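Long-range contacts in arginyl-trna synthetase (PDB 1IQ0), which probably charges tRNA(Arg) with L-arginine, using ATP and releasing AMP and diphosphate, as an aminoacyl-tRNA synthetase of the first class: residues A384-L389 and K452-F457; G129-R134 and R523-L528; Q497-E502 and E564-L569; R503-D508 and L533-S538. All coordinates share one frame; numbering follows the deposited sequence.

Interaction 1 (A384-L389 and K452-F457); sequences AYETVL and KKQIDF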
loop_
_atom_site.group_PDB
_atom_site.type_symbol
_atom_site.label_atom_id
_atom_site.label_comp_id
_atom_site.label_asym_id
_atom_site.label_seq_id
_atom_site.Cartn_x
_atom_site.Cartn_y
_atom_site.Cartn_z
ATOM N N ALA A 384 -5.312 -0.633 -8.659
ATOM C CA ALA A 384 -4.700 -1.136 -9.883
ATOM C C ALA A 384 -3.350 -0.474 -10.127
ATOM O O ALA A 384 -3.186 0.723 -9.904
ATOM C CB ALA A 384 -5.630 -0.888 -11.071
ATOM N N TYR A 385 -2.386 -1.258 -10.593
ATOM C CA TYR A 385 -1.056 -0.724 -10.839
ATOM C C TYR A 385 -0.525 -1.073 -12.223
ATOM O O TYR A 385 -0.913 -2.078 -12.816
ATOM C CB TYR A 385 -0.100 -1.247 -9.770
ATOM C CG TYR A 385 -0.037 -2.750 -9.728
ATOM C CD1 TYR A 385 0.826 -3.457 -10.568
ATOM C CD2 TYR A 385 -0.858 -3.478 -8.855
ATOM C CE1 TYR A 385 0.871 -4.850 -10.538
ATOM C CE2 TYR A 385 -0.818 -4.866 -8.819
ATOM C CZ TYR A 385 0.048 -5.545 -9.659
ATOM O OH TYR A 385 0.114 -6.917 -9.601
ATOM N N GLU A 386 0.363 -0.225 -12.729
ATOM C CA GLU A 386 0.969 -0.433 -14.036
ATOM C C GLU A 386 2.158 -1.389 -13.984
ATOM O O GLU A 386 2.604 -1.806 -12.914
ATOM C CB GLU A 386 1.425 0.899 -14.632
ATOM C CG GLU A 386 0.448 1.517 -15.613
ATOM C CD GLU A 386 0.085 0.574 -16.751
ATOM O OE1 GLU A 386 0.854 -0.373 -17.026
ATOM O OE2 GLU A 386 -0.972 0.793 -17.381
ATOM N N THR A 387 2.667 -1.708 -15.167
ATOM C CA THR A 387 3.790 -2.621 -15.349
ATOM C C THR A 387 5.095 -2.083 -14.770
ATOM O O THR A 387 5.285 -0.873 -14.641
ATOM C CB THR A 387 4.029 -2.886 -16.851
ATOM O OG1 THR A 387 2.784 -3.193 -17.488
ATOM C CG2 THR A 387 4.989 -4.047 -17.049
ATOM N N VAL A 388 5.990 -3.006 -14.439
ATOM C CA VAL A 388 7.296 -2.668 -13.913
ATOM C C VAL A 388 8.350 -3.257 -14.844
ATOM O O VAL A 388 8.353 -4.461 -15.109
ATOM C CB VAL A 388 7.524 -3.248 -12.500
ATOM C CG1 VAL A 388 8.968 -2.987 -12.065
ATOM C CG2 VAL A 388 6.562 -2.613 -11.515
ATOM N N LEU A 389 9.230 -2.399 -15.348
ATOM C CA LEU A 389 10.302 -2.832 -16.238
ATOM C C LEU A 389 11.575 -3.012 -15.417
ATOM O O LEU A 389 11.733 -2.394 -14.362
ATOM C CB LEU A 389 10.549 -1.778 -17.326
ATOM C CG LEU A 389 9.359 -1.353 -18.187
ATOM C CD1 LEU A 389 9.774 -0.241 -19.140
ATOM C CD2 LEU A 389 8.847 -2.551 -18.961
ATOM N N LYS A 452 -0.902 4.276 -11.418
ATOM C CA LYS A 452 -1.310 4.393 -12.817
ATOM C C LYS A 452 -0.129 4.586 -13.767
ATOM O O LYS A 452 -0.259 4.403 -14.979
ATOM C CB LYS A 452 -2.289 5.561 -12.963
ATOM C CG LYS A 452 -3.604 5.348 -12.219
ATOM C CD LYS A 452 -4.013 6.560 -11.382
ATOM C CE LYS A 452 -3.190 6.687 -10.100
ATOM N NZ LYS A 452 -1.755 6.972 -10.359
ATOM N N LYS A 453 1.019 4.963 -13.216
ATOM C CA LYS A 453 2.213 5.174 -14.025
ATOM C C LYS A 453 3.113 3.950 -14.004
ATOM O O LYS A 453 3.206 3.246 -13.000
ATOM C CB LYS A 453 2.995 6.395 -13.531
ATOM C CG LYS A 453 2.389 7.735 -13.928
ATOM C CD LYS A 453 3.190 8.896 -13.339
ATOM C CE LYS A 453 2.930 10.204 -14.077
ATOM N NZ LYS A 453 1.496 10.592 -14.117
ATOM N N GLN A 454 3.771 3.710 -15.130
ATOM C CA GLN A 454 4.685 2.587 -15.300
ATOM C C GLN A 454 6.011 2.872 -14.572
ATOM O O GLN A 454 6.425 4.025 -14.455
ATOM C CB GLN A 454 4.937 2.397 -16.796
ATOM C CG GLN A 454 5.331 1.007 -17.232
ATOM C CD GLN A 454 5.379 0.884 -18.746
ATOM O OE1 GLN A 454 6.219 1.498 -19.407
ATOM N NE2 GLN A 454 4.465 0.097 -19.303
ATOM N N ILE A 455 6.666 1.824 -14.079
ATOM C CA ILE A 455 7.944 1.980 -13.384
ATOM C C ILE A 455 9.069 1.248 -14.121
ATOM O O ILE A 455 8.861 0.170 -14.670
ATOM C CB ILE A 455 7.898 1.389 -11.952
ATOM C CG1 ILE A 455 6.886 2.137 -11.090
ATOM C CG2 ILE A 455 9.272 1.469 -11.310
ATOM C CD1 ILE A 455 6.694 1.507 -9.726
ATOM N N ASP A 456 10.256 1.838 -14.133
ATOM C CA ASP A 456 11.419 1.199 -14.749
ATOM C C ASP A 456 12.442 1.074 -13.625
ATOM O O ASP A 456 13.083 2.056 -13.257
ATOM C CB ASP A 456 12.005 2.059 -15.877
ATOM C CG ASP A 456 13.128 1.349 -16.635
ATOM O OD1 ASP A 456 13.644 0.335 -16.129
ATOM O OD2 ASP A 456 13.500 1.807 -17.740
ATOM N N PHE A 457 12.583 -0.125 -13.067
ATOM C CA PHE A 457 13.529 -0.339 -11.978
ATOM C C PHE A 457 14.955 -0.554 -12.474
ATOM O O PHE A 457 15.251 -1.568 -13.110
ATOM C CB PHE A 457 13.117 -1.543 -11.130
ATOM C CG PHE A 457 13.989 -1.753 -9.918
ATOM C CD1 PHE A 457 13.769 -1.020 -8.750
ATOM C CD2 PHE A 457 15.062 -2.637 -9.960
ATOM C CE1 PHE A 457 14.609 -1.164 -7.639
ATOM C CE2 PHE A 457 15.909 -2.790 -8.857
ATOM C CZ PHE A 457 15.680 -2.045 -7.690
#

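Interaction 2 (G129-R134 and R523-L528); sequences GDAIAR and RTPHVL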
loop_
_atom_site.group_PDB
_atom_site.type_symbol
_atom_site.label_atom_id
_atom_site.label_comp_id
_atom_site.label_asym_id
_atom_site.label_seq_id
_atom_site.Cartn_x
_atom_site.Cartn_y
_atom_site.Cartn_z
ATOM N N GLY A 129 0.573 -3.222 -1.762
ATOM C CA GLY A 129 -0.391 -3.791 -0.839
ATOM C C GLY A 129 0.046 -3.745 0.612
ATOM O O GLY A 129 -0.726 -3.346 1.490
ATOM N N ASP A 130 1.282 -4.158 0.870
ATOM C CA ASP A 130 1.812 -4.156 2.225
ATOM C C ASP A 130 1.864 -2.726 2.772
ATOM O O ASP A 130 1.498 -2.475 3.919
ATOM C CB ASP A 130 3.218 -4.767 2.248
ATOM C CG ASP A 130 3.824 -4.757 3.629
ATOM O OD1 ASP A 130 3.293 -5.467 4.514
ATOM O OD2 ASP A 130 4.814 -4.031 3.844
ATOM N N ALA A 131 2.313 -1.794 1.939
ATOM C CA ALA A 131 2.416 -0.398 2.346
ATOM C C ALA A 131 1.056 0.198 2.712
ATOM O O ALA A 131 0.912 0.817 3.766
ATOM C CB ALA A 131 3.080 0.430 1.238
ATOM N N ILE A 132 0.051 0.018 1.860
ATOM C CA ILE A 132 -1.253 0.582 2.178
ATOM C C ILE A 132 -1.840 -0.098 3.411
ATOM O O ILE A 132 -2.561 0.534 4.173
ATOM C CB ILE A 132 -2.248 0.496 0.980
ATOM C CG1 ILE A 132 -3.454 1.398 1.250
ATOM C CG2 ILE A 132 -2.734 -0.932 0.776
ATOM C CD1 ILE A 132 -3.094 2.839 1.553
ATOM N N ALA A 133 -1.522 -1.375 3.617
ATOM C CA ALA A 133 -2.013 -2.091 4.792
ATOM C C ALA A 133 -1.406 -1.475 6.055
ATOM O O ALA A 133 -2.110 -1.246 7.038
ATOM C CB ALA A 133 -1.641 -3.583 4.720
ATOM N N ARG A 134 -0.096 -1.230 6.022
ATOM C CA ARG A 134 0.613 -0.637 7.157
ATOM C C ARG A 134 0.114 0.786 7.439
ATOM O O ARG A 134 -0.127 1.159 8.588
ATOM C CB ARG A 134 2.118 -0.576 6.877
ATOM C CG ARG A 134 2.829 -1.924 6.836
ATOM C CD ARG A 134 4.263 -1.736 6.396
ATOM N NE ARG A 134 5.018 -2.986 6.388
ATOM C CZ ARG A 134 5.613 -3.517 7.451
ATOM N NH1 ARG A 134 5.548 -2.909 8.625
ATOM N NH2 ARG A 134 6.282 -4.655 7.331
ATOM N N ARG A 523 -5.811 5.841 -0.448
ATOM C CA ARG A 523 -5.180 4.575 -0.793
ATOM C C ARG A 523 -4.068 4.832 -1.801
ATOM O O ARG A 523 -3.977 4.185 -2.851
ATOM C CB ARG A 523 -6.236 3.605 -1.349
ATOM C CG ARG A 523 -7.159 3.052 -0.257
ATOM C CD ARG A 523 -8.297 2.180 -0.777
ATOM N NE ARG A 523 -9.395 2.994 -1.280
ATOM C CZ ARG A 523 -9.505 3.394 -2.537
ATOM N NH1 ARG A 523 -8.584 3.036 -3.431
ATOM N NH2 ARG A 523 -10.511 4.179 -2.894
ATOM N N THR A 524 -3.217 5.797 -1.465
ATOM C CA THR A 524 -2.104 6.174 -2.319
ATOM C C THR A 524 -0.819 6.323 -1.518
ATOM O O THR A 524 -0.483 7.412 -1.047
ATOM C CB THR A 524 -2.387 7.501 -3.051
ATOM O OG1 THR A 524 -2.786 8.494 -2.100
ATOM C CG2 THR A 524 -3.487 7.317 -4.103
ATOM N N PRO A 525 -0.087 5.217 -1.334
ATOM C CA PRO A 525 1.166 5.256 -0.581
ATOM C C PRO A 525 2.190 6.226 -1.155
ATOM O O PRO A 525 3.027 6.760 -0.410
ATOM C CB PRO A 525 1.645 3.811 -0.646
ATOM C CG PRO A 525 0.339 3.045 -0.610
ATOM C CD PRO A 525 -0.493 3.827 -1.611
ATOM N N HIS A 526 2.136 6.461 -2.466
ATOM C CA HIS A 526 3.102 7.362 -3.087
ATOM C C HIS A 526 3.086 8.763 -2.468
ATOM O O HIS A 526 4.081 9.485 -2.544
ATOM C CB HIS A 526 2.887 7.460 -4.603
ATOM C CG HIS A 526 1.670 8.232 -5.000
ATOM N ND1 HIS A 526 0.451 7.633 -5.235
ATOM C CD2 HIS A 526 1.484 9.558 -5.203
ATOM C CE1 HIS A 526 -0.434 8.556 -5.568
ATOM N NE2 HIS A 526 0.167 9.732 -5.556
ATOM N N VAL A 527 1.969 9.145 -1.856
ATOM C CA VAL A 527 1.879 10.459 -1.225
ATOM C C VAL A 527 2.785 10.485 0.011
ATOM O O VAL A 527 3.408 11.497 0.312
ATOM C CB VAL A 527 0.421 10.797 -0.826
ATOM C CG1 VAL A 527 0.385 12.066 0.022
ATOM C CG2 VAL A 527 -0.423 11.001 -2.089
ATOM N N LEU A 528 2.875 9.362 0.712
ATOM C CA LEU A 528 3.726 9.294 1.893
ATOM C C LEU A 528 5.173 9.234 1.422
ATOM O O LEU A 528 6.050 9.883 1.985
ATOM C CB LEU A 528 3.423 8.043 2.715
ATOM C CG LEU A 528 3.732 8.061 4.220
ATOM C CD1 LEU A 528 4.207 6.681 4.627
ATOM C CD2 LEU A 528 4.777 9.105 4.573
#

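Interaction 3 (Q497-E502 and E564-L569); sequences QATPYE and ELRLSL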
loop_
_atom_site.group_PDB
_atom_site.type_symbol
_atom_site.label_atom_id
_atom_site.label_comp_id
_atom_site.label_asym_id
_atom_site.label_seq_id
_atom_site.Cartn_x
_atom_site.Cartn_y
_atom_site.Cartn_z
ATOM N N GLN A 497 15.130 30.726 21.164
ATOM C CA GLN A 497 16.369 30.885 20.402
ATOM C C GLN A 497 16.285 30.351 18.962
ATOM O O GLN A 497 17.269 30.377 18.224
ATOM C CB GLN A 497 17.536 30.209 21.137
ATOM C CG GLN A 497 17.903 30.859 22.479
ATOM C CD GLN A 497 19.196 30.311 23.054
ATOM O OE1 GLN A 497 20.253 30.409 22.430
ATOM N NE2 GLN A 497 19.119 29.726 24.249
ATOM N N ALA A 498 15.106 29.886 18.564
ATOM C CA ALA A 498 14.909 29.345 17.220
ATOM C C ALA A 498 15.188 30.352 16.107
ATOM O O ALA A 498 14.825 31.521 16.208
ATOM C CB ALA A 498 13.484 28.807 17.083
ATOM N N THR A 499 15.836 29.887 15.042
ATOM C CA THR A 499 16.133 30.737 13.889
ATOM C C THR A 499 15.197 30.296 12.753
ATOM O O THR A 499 14.486 29.305 12.888
ATOM C CB THR A 499 17.607 30.565 13.408
ATOM O OG1 THR A 499 17.767 29.278 12.787
ATOM C CG2 THR A 499 18.584 30.667 14.596
ATOM N N PRO A 500 15.175 31.035 11.631
ATOM C CA PRO A 500 14.313 30.659 10.507
ATOM C C PRO A 500 14.592 29.228 10.020
ATOM O O PRO A 500 13.731 28.608 9.389
ATOM C CB PRO A 500 14.650 31.710 9.450
ATOM C CG PRO A 500 14.920 32.933 10.286
ATOM C CD PRO A 500 15.785 32.359 11.403
ATOM N N TYR A 501 15.788 28.708 10.309
ATOM C CA TYR A 501 16.141 27.343 9.902
ATOM C C TYR A 501 15.343 26.327 10.712
ATOM O O TYR A 501 14.863 25.334 10.165
ATOM C CB TYR A 501 17.630 27.058 10.115
ATOM C CG TYR A 501 18.562 27.755 9.148
ATOM C CD1 TYR A 501 19.272 28.892 9.531
ATOM C CD2 TYR A 501 18.751 27.262 7.855
ATOM C CE1 TYR A 501 20.155 29.524 8.649
ATOM C CE2 TYR A 501 19.631 27.885 6.967
ATOM C CZ TYR A 501 20.331 29.015 7.375
ATOM O OH TYR A 501 21.209 29.621 6.508
ATOM N N GLU A 502 15.229 26.558 12.019
ATOM C CA GLU A 502 14.470 25.654 12.876
ATOM C C GLU A 502 12.990 25.717 12.491
ATOM O O GLU A 502 12.323 24.690 12.393
ATOM C CB GLU A 502 14.610 26.043 14.355
ATOM C CG GLU A 502 15.892 25.579 15.026
ATOM C CD GLU A 502 17.123 26.215 14.423
ATOM O OE1 GLU A 502 17.978 25.459 13.916
ATOM O OE2 GLU A 502 17.232 27.468 14.452
ATOM N N GLU A 564 19.859 22.248 22.803
ATOM C CA GLU A 564 18.742 21.401 23.199
ATOM C C GLU A 564 17.615 21.499 22.161
ATOM O O GLU A 564 17.034 20.490 21.770
ATOM C CB GLU A 564 18.217 21.820 24.578
ATOM C CG GLU A 564 19.131 21.514 25.767
ATOM C CD GLU A 564 20.493 22.203 25.693
ATOM O OE1 GLU A 564 20.588 23.317 25.137
ATOM O OE2 GLU A 564 21.471 21.631 26.212
ATOM N N LEU A 565 17.308 22.712 21.716
ATOM C CA LEU A 565 16.261 22.900 20.717
ATOM C C LEU A 565 16.569 22.109 19.446
ATOM O O LEU A 565 15.701 21.406 18.921
ATOM C CB LEU A 565 16.114 24.381 20.359
ATOM C CG LEU A 565 15.291 24.691 19.104
ATOM C CD1 LEU A 565 13.856 24.194 19.267
ATOM C CD2 LEU A 565 15.305 26.181 18.849
ATOM N N ARG A 566 17.801 22.226 18.952
ATOM C CA ARG A 566 18.184 21.520 17.736
ATOM C C ARG A 566 18.209 20.012 17.913
ATOM O O ARG A 566 17.872 19.273 16.986
ATOM C CB ARG A 566 19.527 22.037 17.211
ATOM C CG ARG A 566 19.360 23.398 16.542
ATOM C CD ARG A 566 20.638 23.992 15.995
ATOM N NE ARG A 566 20.328 25.262 15.339
ATOM C CZ ARG A 566 21.187 26.261 15.181
ATOM N NH1 ARG A 566 22.437 26.152 15.630
ATOM N NH2 ARG A 566 20.787 27.372 14.586
ATOM N N LEU A 567 18.585 19.546 19.101
ATOM C CA LEU A 567 18.610 18.112 19.359
ATOM C C LEU A 567 17.182 17.547 19.337
ATOM O O LEU A 567 16.949 16.471 18.786
ATOM C CB LEU A 567 19.285 17.815 20.703
ATOM C CG LEU A 567 20.819 17.887 20.716
ATOM C CD1 LEU A 567 21.335 17.795 22.141
ATOM C CD2 LEU A 567 21.391 16.756 19.870
ATOM N N SER A 568 16.230 18.272 19.925
ATOM C CA SER A 568 14.837 17.815 19.939
ATOM C C SER A 568 14.251 17.840 18.529
ATOM O O SER A 568 13.457 16.976 18.160
ATOM C CB SER A 568 13.986 18.685 20.867
ATOM O OG SER A 568 14.353 18.490 22.222
ATOM N N LEU A 569 14.649 18.831 17.739
ATOM C CA LEU A 569 14.167 18.931 16.368
ATOM C C LEU A 569 14.768 17.792 15.546
ATOM O O LEU A 569 14.094 17.191 14.707
ATOM C CB LEU A 569 14.567 20.275 15.768
ATOM C CG LEU A 569 14.035 20.610 14.377
ATOM C CD1 LEU A 569 12.508 20.543 14.377
ATOM C CD2 LEU A 569 14.514 22.007 13.981
#

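Interaction 4 (R503-D508 and L533-S538); sequences RALALD and LDLAAS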
loop_
_atom_site.group_PDB
_atom_site.type_symbol
_atom_site.label_atom_id
_atom_site.label_comp_id
_atom_site.label_asym_id
_atom_site.label_seq_id
_atom_site.Cartn_x
_atom_site.Cartn_y
_atom_site.Cartn_z
ATOM N N ARG A 503 12.494 26.931 12.271
ATOM C CA ARG A 503 11.093 27.133 11.922
ATOM C C ARG A 503 10.712 26.431 10.626
ATOM O O ARG A 503 9.730 25.696 10.579
ATOM C CB ARG A 503 10.789 28.630 11.807
ATOM C CG ARG A 503 9.322 28.933 11.523
ATOM C CD ARG A 503 9.075 30.417 11.292
ATOM N NE ARG A 503 7.761 30.657 10.697
ATOM C CZ ARG A 503 6.608 30.538 11.346
ATOM N NH1 ARG A 503 6.601 30.189 12.624
ATOM N NH2 ARG A 503 5.463 30.759 10.717
ATOM N N ALA A 504 11.492 26.662 9.575
ATOM C CA ALA A 504 11.233 26.052 8.276
ATOM C C ALA A 504 11.217 24.525 8.360
ATOM O O ALA A 504 10.350 23.880 7.781
ATOM C CB ALA A 504 12.287 26.513 7.259
ATOM N N LEU A 505 12.175 23.946 9.075
ATOM C CA LEU A 505 12.231 22.494 9.210
ATOM C C LEU A 505 11.062 21.965 10.041
ATOM O O LEU A 505 10.447 20.963 9.692
ATOM C CB LEU A 505 13.548 22.062 9.855
ATOM C CG LEU A 505 13.693 20.557 10.121
ATOM C CD1 LEU A 505 13.499 19.771 8.819
ATOM C CD2 LEU A 505 15.066 20.279 10.704
ATOM N N ALA A 506 10.768 22.637 11.148
ATOM C CA ALA A 506 9.668 22.230 12.010
ATOM C C ALA A 506 8.361 22.199 11.209
ATOM O O ALA A 506 7.550 21.286 11.361
ATOM C CB ALA A 506 9.550 23.195 13.179
ATOM N N LEU A 507 8.172 23.198 10.347
ATOM C CA LEU A 507 6.971 23.287 9.525
ATOM C C LEU A 507 6.829 22.080 8.592
ATOM O O LEU A 507 5.722 21.561 8.409
ATOM C CB LEU A 507 6.984 24.585 8.725
ATOM C CG LEU A 507 5.731 25.013 7.959
ATOM C CD1 LEU A 507 4.490 24.965 8.852
ATOM C CD2 LEU A 507 5.965 26.434 7.436
ATOM N N ASP A 508 7.931 21.621 8.001
ATOM C CA ASP A 508 7.836 20.449 7.131
ATOM C C ASP A 508 7.431 19.238 7.960
ATOM O O ASP A 508 6.738 18.345 7.474
ATOM C CB ASP A 508 9.156 20.183 6.418
ATOM C CG ASP A 508 9.439 21.211 5.350
ATOM O OD1 ASP A 508 8.463 21.703 4.746
ATOM O OD2 ASP A 508 10.623 21.520 5.115
ATOM N N LEU A 533 10.558 12.042 0.788
ATOM C CA LEU A 533 11.619 12.583 -0.052
ATOM C C LEU A 533 11.767 14.063 0.285
ATOM O O LEU A 533 12.881 14.555 0.476
ATOM C CB LEU A 533 11.273 12.430 -1.538
ATOM C CG LEU A 533 11.514 11.046 -2.150
ATOM C CD1 LEU A 533 11.076 11.031 -3.611
ATOM C CD2 LEU A 533 12.996 10.708 -2.048
ATOM N N ASP A 534 10.637 14.765 0.363
ATOM C CA ASP A 534 10.647 16.185 0.685
ATOM C C ASP A 534 11.229 16.464 2.073
ATOM O O ASP A 534 11.988 17.412 2.252
ATOM C CB ASP A 534 9.231 16.766 0.605
ATOM C CG ASP A 534 8.646 16.706 -0.801
ATOM O OD1 ASP A 534 9.424 16.684 -1.777
ATOM O OD2 ASP A 534 7.407 16.702 -0.935
ATOM N N LEU A 535 10.871 15.641 3.055
ATOM C CA LEU A 535 11.369 15.847 4.405
ATOM C C LEU A 535 12.870 15.576 4.466
ATOM O O LEU A 535 13.614 16.303 5.126
ATOM C CB LEU A 535 10.636 14.948 5.400
ATOM C CG LEU A 535 11.028 15.196 6.865
ATOM C CD1 LEU A 535 10.714 16.659 7.258
ATOM C CD2 LEU A 535 10.276 14.230 7.761
ATOM N N ALA A 536 13.312 14.533 3.772
ATOM C CA ALA A 536 14.723 14.196 3.755
ATOM C C ALA A 536 15.498 15.319 3.068
ATOM O O ALA A 536 16.621 15.640 3.466
ATOM C CB ALA A 536 14.942 12.874 3.035
ATOM N N ALA A 537 14.894 15.923 2.048
ATOM C CA ALA A 537 15.530 17.024 1.326
ATOM C C ALA A 537 15.632 18.242 2.244
ATOM O O ALA A 537 16.630 18.968 2.227
ATOM C CB ALA A 537 14.719 17.387 0.071
ATOM N N SER A 538 14.580 18.465 3.029
ATOM C CA SER A 538 14.531 19.584 3.968
ATOM C C SER A 538 15.583 19.380 5.061
ATOM O O SER A 538 16.261 20.320 5.470
ATOM C CB SER A 538 13.136 19.673 4.591
ATOM O OG SER A 538 13.060 20.717 5.543
#

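Interaction 1 (A384-L389 and K452-F457)
Strands 380-390 and 455-457 run parallel here, with Val388 paired to Ile455 and Leu389 to Asp456, and three backbone bonds join them in a ladder: Ile455 N to Thr387 O (3.1 Å), Leu389 N to Ile455 O (2.7 Å) and Phe457 N to Leu389 O (2.7 Å). Val388 and Ile455 share one face of the sheet, where Val388 CG2 lies alongside Ile455 CB at 4.2 Å, and Met446 of helix 430-448 packs against both. On the other face, Leu389 CB sits 3.9 Å from Asp456 OD1, an oxygen that accepts from the backbone N of Gly392. Before the paired residues, side chains lie mostly against backbone. Glu386 lays CB against Lys453 O at 3.4 Å, and its bend at chi2 (-55°) keeps the carboxylate over its own segment, where OE1 accepts from the next backbone N, that of Thr387, and OE2 forms a salt bridge with Arg356. Gln454 has CG anti to its N (chi1 -154°), which carries the extended chain past Thr387 O, 3.2 Å from CG, and then beside the Thr387 side chain. Helices in the connection between these neighbouring parallel strands make this a beta-alpha-beta crossover at the 455-457 edge of the central sheet, within the Rossmann-type catalytic domain characteristic of this synthetase class.

Interaction 2 (G129-R134 and R523-L528)
Ile132 reaches over the turn that precedes helix 525-544, its CD1 methyl resting 3.6 Å from Arg523 CA. With CG1 anti to the backbone N (chi1 -166°) and a turn of 55° about chi2, the longer branch leads out of helix 120-138 to the backbone of Arg523, the first residue beyond the preceding helix, with positive phi. The aliphatic base of the Arg523 side chain runs past the same branch, its CG 4.3 Å from Ile132 CG1. Pro525, two residues on, turns its ring to the same surface of helix 120-138: CG stands 4.0 Å from Ile132 CB, and CB meets the Ala131 methyl carbon CB at 4.1 Å. Leu128 and Ile135 of helix 120-138 extend this apolar seat for the proline. Polar work is done on another side of helix 120-138, where Asp130 OD2 takes Arg134 NE at 2.8 Å and also pairs with Arg443, while its OD1 pairs with Arg233. The contact joining catalytic and anticodon-binding parts at this point is therefore van der Waals packing, which depends on the fit of a proline ring and a branched side chain rather than on directional bonds.

Interaction 3 (Q497-E502 and E564-L569)
A single carboxylate, that of Glu502, both closes the start of its own helix and holds an arginine of helix 562-583. Arg566 NE donates to Glu502 OE1 at 2.8 Å in a salt bridge, approaching from above the carboxylate (59° out of its plane), although the oxygen stays close to the guanidinium plane; the two flat groups are inclined by 51°. The same OE1 accepts from Tyr542 OH, and Arg566 NH1 is held by Pro554 O, so both ends of the bridge have further polar support. Glu502 is bent at chi2 (64°), which folds the carboxylate back towards the helix start, where OE2 takes Thr499 N at 2.9 Å through its anti lone pair and also accepts from Thr499 OG1. Next to the charges, two leucines pack in: Leu565 CD2 touches Ala498 CB at 3.7 Å and Glu502 CG at 3.9 Å, and Leu569 CD2 lies 4.0 Å from Glu502 CG. Thr499 OG1 in turn accepts from Tyr501 N, 3.2 Å away. Thr499 as N-cap and Glu502 three residues on thus form a capping box, here coupled to an interhelical salt bridge in the helical DALR anticodon-binding domain.

Interaction 4 (R503-D508 and L533-S538)
Two nearly antiparallel helices of the DALR anticodon-binding domain, 500-509 and 525-544, meet here, their local axes 10.0 Å apart at an angle of 164°. The polar link is Ser538 OG giving its proton to Asp508 OD2 at 2.6 Å, on its anti lone pair. Ser538 has OG anti to its backbone N (chi1 178°), which points the hydroxyl at helix 500-509, while Asp508 reaches out from the opposing helix to meet it. The aspartate's OD1 forms a salt bridge with Arg27, tying this helix pair to the N-terminal domain. Beside the bond is an apolar layer: Leu535 CD1 packs on Asp508 CB at 3.9 Å and comes within 4.5 Å of Leu505 CD1. That Leu505 methyl also lies 3.4 Å from Ser538 OG, so hydrocarbon flanks the hydroxyl. Leu569 and Leu573 of helix 562-583 continue the layer, against Leu505 and Leu535 respectively. With its two oxygens divided between a serine and an arginine, the rotation of the carboxylate is probably restrained, and the ion pair with Arg27 probably favours its charged form; the leucines supply undirected packing next to one directional bond.

Overall arrangement
Interaction 2 is the buried one, close to the chain's centre, and is apolar; interactions 1, 3 and 4 are partly buried and mix polar with apolar groups. Interaction 1 relies on backbone bonds between strands of the catalytic domain, whereas 3 and 4 use side-chain bonds between helices of the anticodon-binding domain. Interaction 2 joins these two parts, and interaction 1, its centre about 15 Å away, lies within the loop of chain that interaction 2 closes. Helix 525-544 serves both 2 and 4, and helix 500-509 both 3 and 4. Interactions 3 and 4 touch directly, Leu569 CD2 lying 3.7 Å from Leu505 CD2, so the apolar parts of the two contacts adjoin.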